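Long-range contact in putative carbohydrate-active enzyme (Uncultured organism, PDB 5WH8), which probably hydrolyses O-glycosidic bonds of cellulose, this chain being the glycoside hydrolase family 5 cellulase part of a longer, probably secreted protein: residues Y86-A98 with F128-V142. Residues are numbered along the deposited sequence; the frame is centred on the assembly and turned at random.
Sequences YNAYIDNMVDICA and FWDYMSAKHKDDKHV. With EDO (1,2-ethanediol), chain J; EDO (1,2-ethanediol), chain B.
Asp-91 ties helix 83-100 to helix 122-135 through Tyr-131 and to the turn 136-139 through His-136, using separate carboxylate oxygens, outside the (beta/alpha)8 barrel; the helical segments run 34° from parallel with axes 11.4 Å apart. Along the Asp-91 side chain, CB carries CG beside the backbone N (chi1 -70°), which turns the carboxylate to the second segment. CG lies 3.7 Å from both Tyr-131 OH and His-136 NE2. OD2 accepts the Tyr-131 hydroxyl through its syn lone pair, OH to OD2 2.6 Å, with carboxylate and phenol ring nearly coplanar. OD1 instead takes His-136 NE2 from above the carboxylate plane (N-H...O 147°), at 2.7 Å from NE2 to OD1, and also lies 3.7 Å from Met-132 SD. The imidazole is fixed at its other nitrogen, since ND1 donates to Asp-139 OD2 at 2.6 Å. Further along, His-141 NE2 donates to Val-94 O at 2.9 Å, a carbonyl already bonded to Ala-98 N from its opposite face, while Val-94 CG1 packs against Val-142 CG1. With both nitrogens facing carboxylates, His-136 may be protonated; Lys-135 NZ, 4.1 Å from Asp-91 OD2 and beyond salt-bridge range, could balance charge where the chain leaves the buried Asp-91/His-136 pair for the surface.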
ATOM      1  N   TYR A  86      -2.578 -19.138   4.232  1.00 14.19           N
ATOM      2  CA  TYR A  86      -2.063 -17.770   4.190  1.00 13.67           C
ATOM      3  C   TYR A  86      -3.203 -16.877   3.669  1.00 16.49           C
ATOM      4  O   TYR A  86      -3.446 -15.782   4.196  1.00 13.91           O
ATOM      5  CB  TYR A  86      -0.805 -17.721   3.299  1.00 12.75           C
ATOM      6  CG  TYR A  86       0.202 -16.628   3.575  1.00 14.50           C
ATOM      7  CD1 TYR A  86      -0.207 -15.334   3.883  1.00 17.57           C
ATOM      8  CD2 TYR A  86       1.564 -16.884   3.492  1.00 16.85           C
ATOM      9  CE1 TYR A  86       0.712 -14.323   4.113  1.00 16.46           C
ATOM     10  CE2 TYR A  86       2.497 -15.858   3.725  1.00 11.50           C
ATOM     11  CZ  TYR A  86       2.054 -14.586   4.020  1.00 13.82           C
ATOM     12  OH  TYR A  86       2.951 -13.548   4.246  1.00 15.49           O
ATOM     13  N   ASN A  87      -3.947 -17.366   2.669  1.00 14.06           N
ATOM     14  CA  ASN A  87      -5.146 -16.661   2.192  1.00 13.27           C
ATOM     15  C   ASN A  87      -6.124 -16.377   3.338  1.00 15.50           C
ATOM     16  O   ASN A  87      -6.695 -15.282   3.441  1.00 14.53           O
ATOM     17  CB  ASN A  87      -5.882 -17.477   1.104  1.00 15.44           C
ATOM     18  CG  ASN A  87      -5.175 -17.493  -0.233  1.00 18.79           C
ATOM     19  OD1 ASN A  87      -4.135 -16.873  -0.410  1.00 15.83           O
ATOM     20  ND2 ASN A  87      -5.748 -18.235  -1.195  1.00 18.87           N
ATOM     21  N   ALA A  88      -6.341 -17.364   4.205  1.00 15.02           N
ATOM     22  CA  ALA A  88      -7.304 -17.219   5.285  1.00 15.69           C
ATOM     23  C   ALA A  88      -6.843 -16.175   6.310  1.00 15.08           C
ATOM     24  O   ALA A  88      -7.643 -15.382   6.832  1.00 15.65           O
ATOM     25  CB  ALA A  88      -7.546 -18.570   5.962  1.00 16.88           C
ATOM     26  N   TYR A  89      -5.542 -16.154   6.567  1.00 14.38           N
ATOM     27  CA  TYR A  89      -4.934 -15.154   7.438  1.00 12.67           C
ATOM     28  C   TYR A  89      -5.108 -13.735   6.890  1.00 10.61           C
ATOM     29  O   TYR A  89      -5.417 -12.792   7.635  1.00 13.38           O
ATOM     30  CB  TYR A  89      -3.454 -15.488   7.605  1.00 13.13           C
ATOM     31  CG  TYR A  89      -2.626 -14.456   8.333  1.00 14.06           C
ATOM     32  CD1 TYR A  89      -2.571 -14.434   9.713  1.00 21.75           C
ATOM     33  CD2 TYR A  89      -1.875 -13.516   7.632  1.00 18.80           C
ATOM     34  CE1 TYR A  89      -1.813 -13.509  10.380  1.00 21.67           C
ATOM     35  CE2 TYR A  89      -1.122 -12.578   8.299  1.00 23.23           C
ATOM     36  CZ  TYR A  89      -1.090 -12.586   9.668  1.00 22.94           C
ATOM     37  OH  TYR A  89      -0.327 -11.669  10.343  1.00 24.88           O
ATOM     38  N   ILE A  90      -4.865 -13.585   5.591  1.00 10.54           N
ATOM     39  CA  ILE A  90      -5.036 -12.308   4.912  1.00 11.23           C
ATOM     40  C   ILE A  90      -6.488 -11.859   5.020  1.00 11.52           C
ATOM     41  O   ILE A  90      -6.776 -10.686   5.326  1.00 11.94           O
ATOM     42  CB  ILE A  90      -4.590 -12.425   3.429  1.00  9.76           C
ATOM     43  CG1 ILE A  90      -3.069 -12.642   3.358  1.00 12.26           C
ATOM     44  CG2 ILE A  90      -4.976 -11.187   2.630  1.00 10.65           C
ATOM     45  CD1 ILE A  90      -2.552 -13.176   2.008  1.00 12.58           C
ATOM     46  N   ASP A  91      -7.412 -12.790   4.772  1.00 10.83           N
ATOM     47  CA  ASP A  91      -8.835 -12.484   4.861  1.00 10.43           C
ATOM     48  C   ASP A  91      -9.206 -11.960   6.253  1.00 10.92           C
ATOM     49  O   ASP A  91     -10.019 -11.037   6.377  1.00 11.51           O
ATOM     50  CB  ASP A  91      -9.701 -13.713   4.595  1.00 12.86           C
ATOM     51  CG  ASP A  91      -9.693 -14.185   3.140  1.00 17.52           C
ATOM     52  OD1 ASP A  91      -9.328 -13.434   2.210  1.00 12.98           O
ATOM     53  OD2 ASP A  91     -10.112 -15.352   2.928  1.00 16.92           O
ATOM     54  N   ASN A  92      -8.639 -12.574   7.293  0.50 11.31           N
ATOM     55  CA  ASN A  92      -8.881 -12.124   8.663  0.50 12.57           C
ATOM     56  C   ASN A  92      -8.447 -10.664   8.850  0.50 12.00           C
ATOM     57  O   ASN A  92      -9.157  -9.868   9.465  0.50 11.51           O
ATOM     58  CB  ASN A  92      -8.150 -13.005   9.686  0.50 15.14           C
ATOM     59  CG  ASN A  92      -8.738 -14.414   9.803  0.50 16.62           C
ATOM     60  OD1 ASN A  92      -9.823 -14.710   9.306  0.50 15.88           O
ATOM     61  ND2 ASN A  92      -8.004 -15.285  10.483  0.50 18.65           N
ATOM     62  N   MET A  93      -7.273 -10.319   8.330  1.00 13.47           N
ATOM     63  CA  MET A  93      -6.773  -8.944   8.439  1.00 13.99           C
ATOM     64  C   MET A  93      -7.664  -7.971   7.658  1.00 11.15           C
ATOM     65  O   MET A  93      -7.933  -6.859   8.117  1.00 11.21           O
ATOM     66  CB  MET A  93      -5.336  -8.838   7.930  1.00 13.69           C
ATOM     67  CG  MET A  93      -4.328  -9.656   8.699  1.00 19.88           C
ATOM     68  SD  MET A  93      -4.329  -9.342  10.467  1.00 24.26           S
ATOM     69  CE  MET A  93      -4.139  -7.576  10.534  1.00 23.82           C
ATOM     70  N   VAL A  94      -8.115  -8.378   6.472  1.00 12.23           N
ATOM     71  CA  VAL A  94      -9.038  -7.549   5.679  1.00  9.11           C
ATOM     72  C   VAL A  94     -10.336  -7.280   6.466  1.00 12.72           C
ATOM     73  O   VAL A  94     -10.870  -6.165   6.451  1.00 12.26           O
ATOM     74  CB  VAL A  94      -9.341  -8.213   4.313  1.00 11.14           C
ATOM     75  CG1 VAL A  94     -10.426  -7.435   3.550  1.00 13.87           C
ATOM     76  CG2 VAL A  94      -8.059  -8.322   3.493  1.00 11.06           C
ATOM     77  N   ASP A  95     -10.829  -8.291   7.173  0.51 12.74           N
ATOM     78  CA  ASP A  95     -12.050  -8.138   7.959  0.51 13.42           C
ATOM     79  C   ASP A  95     -11.840  -7.202   9.164  0.51 11.86           C
ATOM     80  O   ASP A  95     -12.738  -6.420   9.513  0.51 12.78           O
ATOM     81  CB  ASP A  95     -12.562  -9.500   8.446  0.51 17.02           C
ATOM     82  CG  ASP A  95     -13.059 -10.391   7.315  0.51 16.81           C
ATOM     83  OD1 ASP A  95     -13.517  -9.879   6.267  0.51 16.85           O
ATOM     84  OD2 ASP A  95     -13.013 -11.628   7.492  0.51 19.07           O
ATOM     85  N   ILE A  96     -10.672  -7.271   9.801  1.00 12.35           N
ATOM     86  CA  ILE A  96     -10.362  -6.356  10.905  1.00 10.25           C
ATOM     87  C   ILE A  96     -10.376  -4.928  10.376  1.00  8.96           C
ATOM     88  O   ILE A  96     -10.978  -4.047  10.999  1.00 12.48           O
ATOM     89  CB  ILE A  96      -9.008  -6.680  11.569  1.00 12.57           C
ATOM     90  CG1 ILE A  96      -9.142  -7.965  12.394  1.00 15.95           C
ATOM     91  CG2 ILE A  96      -8.527  -5.554  12.491  1.00 10.42           C
ATOM     92  CD1 ILE A  96      -7.814  -8.610  12.701  1.00 15.72           C
ATOM     93  N   CYS A  97      -9.783  -4.691   9.202  1.00 10.38           N
ATOM     94  CA  CYS A  97      -9.828  -3.338   8.629  1.00 10.69           C
ATOM     95  C   CYS A  97     -11.259  -2.897   8.348  1.00 10.08           C
ATOM     96  O   CYS A  97     -11.597  -1.732   8.557  1.00 12.44           O
ATOM     97  CB  CYS A  97      -9.009  -3.257   7.340  1.00 11.47           C
ATOM     98  SG  CYS A  97      -7.207  -3.382   7.623  1.00 14.08           S
ATOM     99  N   ALA A  98     -12.096  -3.810   7.850  1.00 11.47           N
ATOM    100  CA  ALA A  98     -13.509  -3.484   7.607  1.00 13.76           C
ATOM    101  C   ALA A  98     -14.217  -3.076   8.896  1.00 12.90           C
ATOM    102  O   ALA A  98     -14.982  -2.104   8.907  1.00 13.21           O
ATOM    103  CB  ALA A  98     -14.239  -4.653   6.970  1.00 16.24           C
ATOM    104  N   PHE A 128      -3.874 -16.823  -6.596  1.00 11.79           N
ATOM    105  CA  PHE A 128      -4.003 -15.872  -5.487  1.00 12.01           C
ATOM    106  C   PHE A 128      -4.993 -14.776  -5.833  1.00 10.62           C
ATOM    107  O   PHE A 128      -5.910 -14.497  -5.053  1.00 11.27           O
ATOM    108  CB  PHE A 128      -2.651 -15.258  -5.146  1.00 11.33           C
ATOM    109  CG  PHE A 128      -2.711 -14.197  -4.069  1.00 11.54           C
ATOM    110  CD1 PHE A 128      -2.714 -14.542  -2.735  1.00 12.85           C
ATOM    111  CD2 PHE A 128      -2.753 -12.849  -4.411  1.00 11.26           C
ATOM    112  CE1 PHE A 128      -2.772 -13.554  -1.741  1.00 11.71           C
ATOM    113  CE2 PHE A 128      -2.812 -11.851  -3.415  1.00 10.50           C
ATOM    114  CZ  PHE A 128      -2.799 -12.212  -2.094  1.00 10.94           C
ATOM    115  N   TRP A 129      -4.796 -14.133  -6.979  1.00 10.67           N
ATOM    116  CA  TRP A 129      -5.614 -12.993  -7.317  1.00 10.69           C
ATOM    117  C   TRP A 129      -7.017 -13.416  -7.741  1.00 10.72           C
ATOM    118  O   TRP A 129      -7.971 -12.677  -7.502  1.00 12.71           O
ATOM    119  CB  TRP A 129      -4.927 -12.142  -8.390  1.00 11.26           C
ATOM    120  CG  TRP A 129      -3.865 -11.249  -7.768  1.00 12.72           C
ATOM    121  CD1 TRP A 129      -2.519 -11.228  -8.041  1.00 12.67           C
ATOM    122  CD2 TRP A 129      -4.077 -10.266  -6.733  1.00 10.33           C
ATOM    123  NE1 TRP A 129      -1.897 -10.280  -7.254  1.00 12.03           N
ATOM    124  CE2 TRP A 129      -2.830  -9.690  -6.439  1.00  9.94           C
ATOM    125  CE3 TRP A 129      -5.204  -9.830  -6.030  1.00 12.79           C
ATOM    126  CZ2 TRP A 129      -2.682  -8.656  -5.472  1.00 10.12           C
ATOM    127  CZ3 TRP A 129      -5.064  -8.837  -5.070  1.00 10.85           C
ATOM    128  CH2 TRP A 129      -3.800  -8.267  -4.789  1.00 12.71           C
ATOM    129  N   ASP A 130      -7.159 -14.616  -8.316  1.00 11.43           N
ATOM    130  CA  ASP A 130      -8.488 -15.189  -8.606  1.00 12.22           C
ATOM    131  C   ASP A 130      -9.269 -15.338  -7.299  1.00 12.62           C
ATOM    132  O   ASP A 130     -10.409 -14.867  -7.184  1.00 14.51           O
ATOM    133  CB  ASP A 130      -8.323 -16.551  -9.307  1.00 15.57           C
ATOM    134  CG  ASP A 130      -9.593 -17.047 -10.024  1.00 19.12           C
ATOM    135  OD1 ASP A 130     -10.561 -16.311 -10.241  1.00 17.18           O
ATOM    136  OD2 ASP A 130      -9.602 -18.236 -10.398  1.00 28.43           O
ATOM    137  N   TYR A 131      -8.642 -15.964  -6.313  1.00 13.46           N
ATOM    138  CA  TYR A 131      -9.263 -16.126  -5.008  1.00 12.81           C
ATOM    139  C   TYR A 131      -9.588 -14.777  -4.352  1.00 13.82           C
ATOM    140  O   TYR A 131     -10.717 -14.557  -3.905  1.00 13.48           O
ATOM    141  CB  TYR A 131      -8.395 -16.947  -4.059  1.00 13.45           C
ATOM    142  CG  TYR A 131      -9.022 -16.977  -2.689  1.00 14.46           C
ATOM    143  CD1 TYR A 131     -10.088 -17.827  -2.421  1.00 20.55           C
ATOM    144  CD2 TYR A 131      -8.621 -16.095  -1.690  1.00 13.44           C
ATOM    145  CE1 TYR A 131     -10.715 -17.830  -1.182  1.00 20.39           C
ATOM    146  CE2 TYR A 131      -9.239 -16.088  -0.453  1.00 12.94           C
ATOM    147  CZ  TYR A 131     -10.290 -16.962  -0.203  1.00 17.64           C
ATOM    148  OH  TYR A 131     -10.927 -16.989   1.019  1.00 16.92           O
ATOM    149  N   MET A 132      -8.614 -13.872  -4.270  1.00 13.59           N
ATOM    150  CA  MET A 132      -8.835 -12.654  -3.491  1.00 13.52           C
ATOM    151  C   MET A 132      -9.917 -11.760  -4.085  1.00 10.98           C
ATOM    152  O   MET A 132     -10.710 -11.150  -3.357  1.00 13.19           O
ATOM    153  CB  MET A 132      -7.526 -11.859  -3.330  1.00 12.74           C
ATOM    154  CG  MET A 132      -6.562 -12.503  -2.327  1.00 12.43           C
ATOM    155  SD  MET A 132      -7.227 -12.468  -0.629  1.00 12.90           S
ATOM    156  CE  MET A 132      -6.222 -13.686   0.171  1.00 10.86           C
ATOM    157  N   SER A 133      -9.962 -11.677  -5.411  1.00 12.63           N
ATOM    158  CA  SER A 133     -10.950 -10.833  -6.068  1.00 11.46           C
ATOM    159  C   SER A 133     -12.350 -11.432  -5.965  1.00 13.20           C
ATOM    160  O   SER A 133     -13.309 -10.686  -5.800  1.00 15.70           O
ATOM    161  CB  SER A 133     -10.561 -10.572  -7.541  1.00 14.77           C
ATOM    162  OG  SER A 133     -10.373 -11.766  -8.293  1.00 14.62           O
ATOM    163  N   ALA A 134     -12.468 -12.757  -6.028  1.00 13.80           N
ATOM    164  CA  ALA A 134     -13.766 -13.404  -5.794  1.00 13.48           C
ATOM    165  C   ALA A 134     -14.214 -13.229  -4.330  1.00 16.29           C
ATOM    166  O   ALA A 134     -15.357 -12.898  -4.055  1.00 16.31           O
ATOM    167  CB  ALA A 134     -13.700 -14.879  -6.148  1.00 14.15           C
ATOM    168  N   LYS A 135     -13.299 -13.425  -3.392  1.00 12.41           N
ATOM    169  CA  LYS A 135     -13.632 -13.354  -1.968  1.00 12.37           C
ATOM    170  C   LYS A 135     -14.004 -11.947  -1.536  1.00 15.04           C
ATOM    171  O   LYS A 135     -14.900 -11.768  -0.708  1.00 16.07           O
ATOM    172  CB  LYS A 135     -12.461 -13.868  -1.132  1.00 13.16           C
ATOM    173  CG  LYS A 135     -12.674 -13.893   0.381  1.00 16.13           C
ATOM    174  CD  LYS A 135     -13.747 -14.907   0.787  1.00 19.99           C
ATOM    175  CE  LYS A 135     -13.706 -15.192   2.287  1.00 36.27           C
ATOM    176  NZ  LYS A 135     -13.953 -13.970   3.091  1.00 51.98           N
ATOM    177  N   HIS A 136     -13.330 -10.950  -2.107  1.00 12.97           N
ATOM    178  CA  HIS A 136     -13.485  -9.574  -1.622  1.00 10.86           C
ATOM    179  C   HIS A 136     -14.216  -8.657  -2.594  1.00 13.61           C
ATOM    180  O   HIS A 136     -14.191  -7.443  -2.430  1.00 13.02           O
ATOM    181  CB  HIS A 136     -12.100  -9.015  -1.251  1.00 12.47           C
ATOM    182  CG  HIS A 136     -11.472  -9.781  -0.137  1.00 10.17           C
ATOM    183  ND1 HIS A 136     -11.990  -9.781   1.148  1.00 13.44           N
ATOM    184  CD2 HIS A 136     -10.434 -10.643  -0.122  1.00 13.15           C
ATOM    185  CE1 HIS A 136     -11.274 -10.595   1.903  1.00 13.58           C
ATOM    186  NE2 HIS A 136     -10.326 -11.134   1.153  1.00 15.00           N
ATOM    187  N   LYS A 137     -14.928  -9.248  -3.561  1.00 12.74           N
ATOM    188  CA  LYS A 137     -15.730  -8.456  -4.506  1.00 14.00           C
ATOM    189  C   LYS A 137     -16.619  -7.426  -3.817  1.00 13.81           C
ATOM    190  O   LYS A 137     -16.724  -6.273  -4.261  1.00 15.73           O
ATOM    191  CB  LYS A 137     -16.629  -9.374  -5.368  1.00 15.91           C
ATOM    192  CG  LYS A 137     -17.658  -8.595  -6.214  1.00 20.36           C
ATOM    193  CD  LYS A 137     -18.652  -9.507  -6.942  1.00 29.17           C
ATOM    194  CE  LYS A 137     -19.631  -8.676  -7.791  1.00 36.04           C
ATOM    195  NZ  LYS A 137     -20.747  -9.482  -8.353  1.00 47.92           N
ATOM    196  N   ASP A 138     -17.291  -7.851  -2.755  1.00 14.16           N
ATOM    197  CA  ASP A 138     -18.294  -7.006  -2.117  1.00 15.32           C
ATOM    198  C   ASP A 138     -17.695  -6.163  -0.994  1.00 18.27           C
ATOM    199  O   ASP A 138     -18.424  -5.476  -0.271  1.00 20.07           O
ATOM    200  CB  ASP A 138     -19.438  -7.869  -1.585  1.00 17.11           C
ATOM    201  CG  ASP A 138     -20.217  -8.555  -2.700  1.00 24.64           C
ATOM    202  OD1 ASP A 138     -20.327  -7.995  -3.812  1.00 26.88           O
ATOM    203  OD2 ASP A 138     -20.706  -9.672  -2.460  1.00 37.94           O
ATOM    204  N   ASP A 139     -16.374  -6.238  -0.832  1.00 14.54           N
ATOM    205  CA  ASP A 139     -15.659  -5.380   0.133  1.00 13.95           C
ATOM    206  C   ASP A 139     -15.246  -4.051  -0.527  1.00 15.51           C
ATOM    207  O   ASP A 139     -14.341  -4.035  -1.381  1.00 16.61           O
ATOM    208  CB  ASP A 139     -14.424  -6.107   0.678  1.00 13.57           C
ATOM    209  CG  ASP A 139     -14.765  -7.266   1.600  1.00 21.62           C
ATOM    210  OD1 ASP A 139     -15.857  -7.286   2.190  1.00 26.45           O
ATOM    211  OD2 ASP A 139     -13.918  -8.151   1.760  1.00 23.06           O
ATOM    212  N   LYS A 140     -15.895  -2.959  -0.116  1.00 14.05           N
ATOM    213  CA  LYS A 140     -15.677  -1.623  -0.675  1.00 12.47           C
ATOM    214  C   LYS A 140     -14.318  -1.057  -0.316  1.00 11.15           C
ATOM    215  O   LYS A 140     -13.857  -0.125  -0.961  1.00 14.09           O
ATOM    216  CB  LYS A 140     -16.726  -0.621  -0.164  1.00 19.21           C
ATOM    217  CG  LYS A 140     -18.093  -0.696  -0.806  1.00 34.27           C
ATOM    218  CD  LYS A 140     -18.882   0.539  -0.355  1.00 33.46           C
ATOM    219  CE  LYS A 140     -20.259   0.605  -0.966  1.00 34.17           C
ATOM    220  NZ  LYS A 140     -20.897   1.886  -0.582  1.00 36.75           N
ATOM    221  N   HIS A 141     -13.697  -1.599   0.732  1.00 11.33           N
ATOM    222  CA  HIS A 141     -12.530  -0.948   1.324  1.00 12.70           C
ATOM    223  C   HIS A 141     -11.177  -1.492   0.865  1.00 10.67           C
ATOM    224  O   HIS A 141     -10.137  -0.950   1.264  1.00 10.91           O
ATOM    225  CB  HIS A 141     -12.597  -1.042   2.845  1.00 10.39           C
ATOM    226  CG  HIS A 141     -12.398  -2.421   3.382  1.00 10.54           C
ATOM    227  ND1 HIS A 141     -13.220  -3.485   3.045  1.00 13.96           N
ATOM    228  CD2 HIS A 141     -11.493  -2.911   4.263  1.00 11.04           C
ATOM    229  CE1 HIS A 141     -12.809  -4.566   3.680  1.00 15.72           C
ATOM    230  NE2 HIS A 141     -11.769  -4.242   4.435  1.00 12.85           N
ATOM    231  N   VAL A 142     -11.160  -2.546   0.045  1.00 10.93           N
ATOM    232  CA  VAL A 142      -9.893  -3.120  -0.417  1.00 11.00           C
ATOM    233  C   VAL A 142      -9.357  -2.470  -1.704  1.00  9.05           C
ATOM    234  O   VAL A 142     -10.108  -1.996  -2.568  1.00 10.49           O
ATOM    235  CB  VAL A 142      -9.991  -4.651  -0.666  1.00 12.09           C
ATOM    236  CG1 VAL A 142     -10.279  -5.394   0.638  1.00 15.88           C
ATOM    237  CG2 VAL A 142     -11.035  -5.000  -1.730  1.00 13.73           C
TER
HETATM  238  C1  EDO J 409      -8.936 -20.499   0.201  1.00 32.27           C
HETATM  239  O1  EDO J 409      -7.721 -20.036  -0.405  1.00 26.23           O
HETATM  240  C2  EDO J 409      -9.174 -19.840   1.555  1.00 30.20           C
HETATM  241  O2  EDO J 409      -8.278 -20.382   2.535  1.00 32.06           O
HETATM  242  C1  EDO B 401     -11.708   0.653  -3.922  1.00 14.78           C
HETATM  243  O1  EDO B 401     -10.665  -0.157  -4.437  1.00 14.44           O
HETATM  244  C2  EDO B 401     -11.280   1.223  -2.584  1.00 12.99           C
HETATM  245  O2  EDO B 401     -12.398   1.894  -2.024  1.00 14.42           O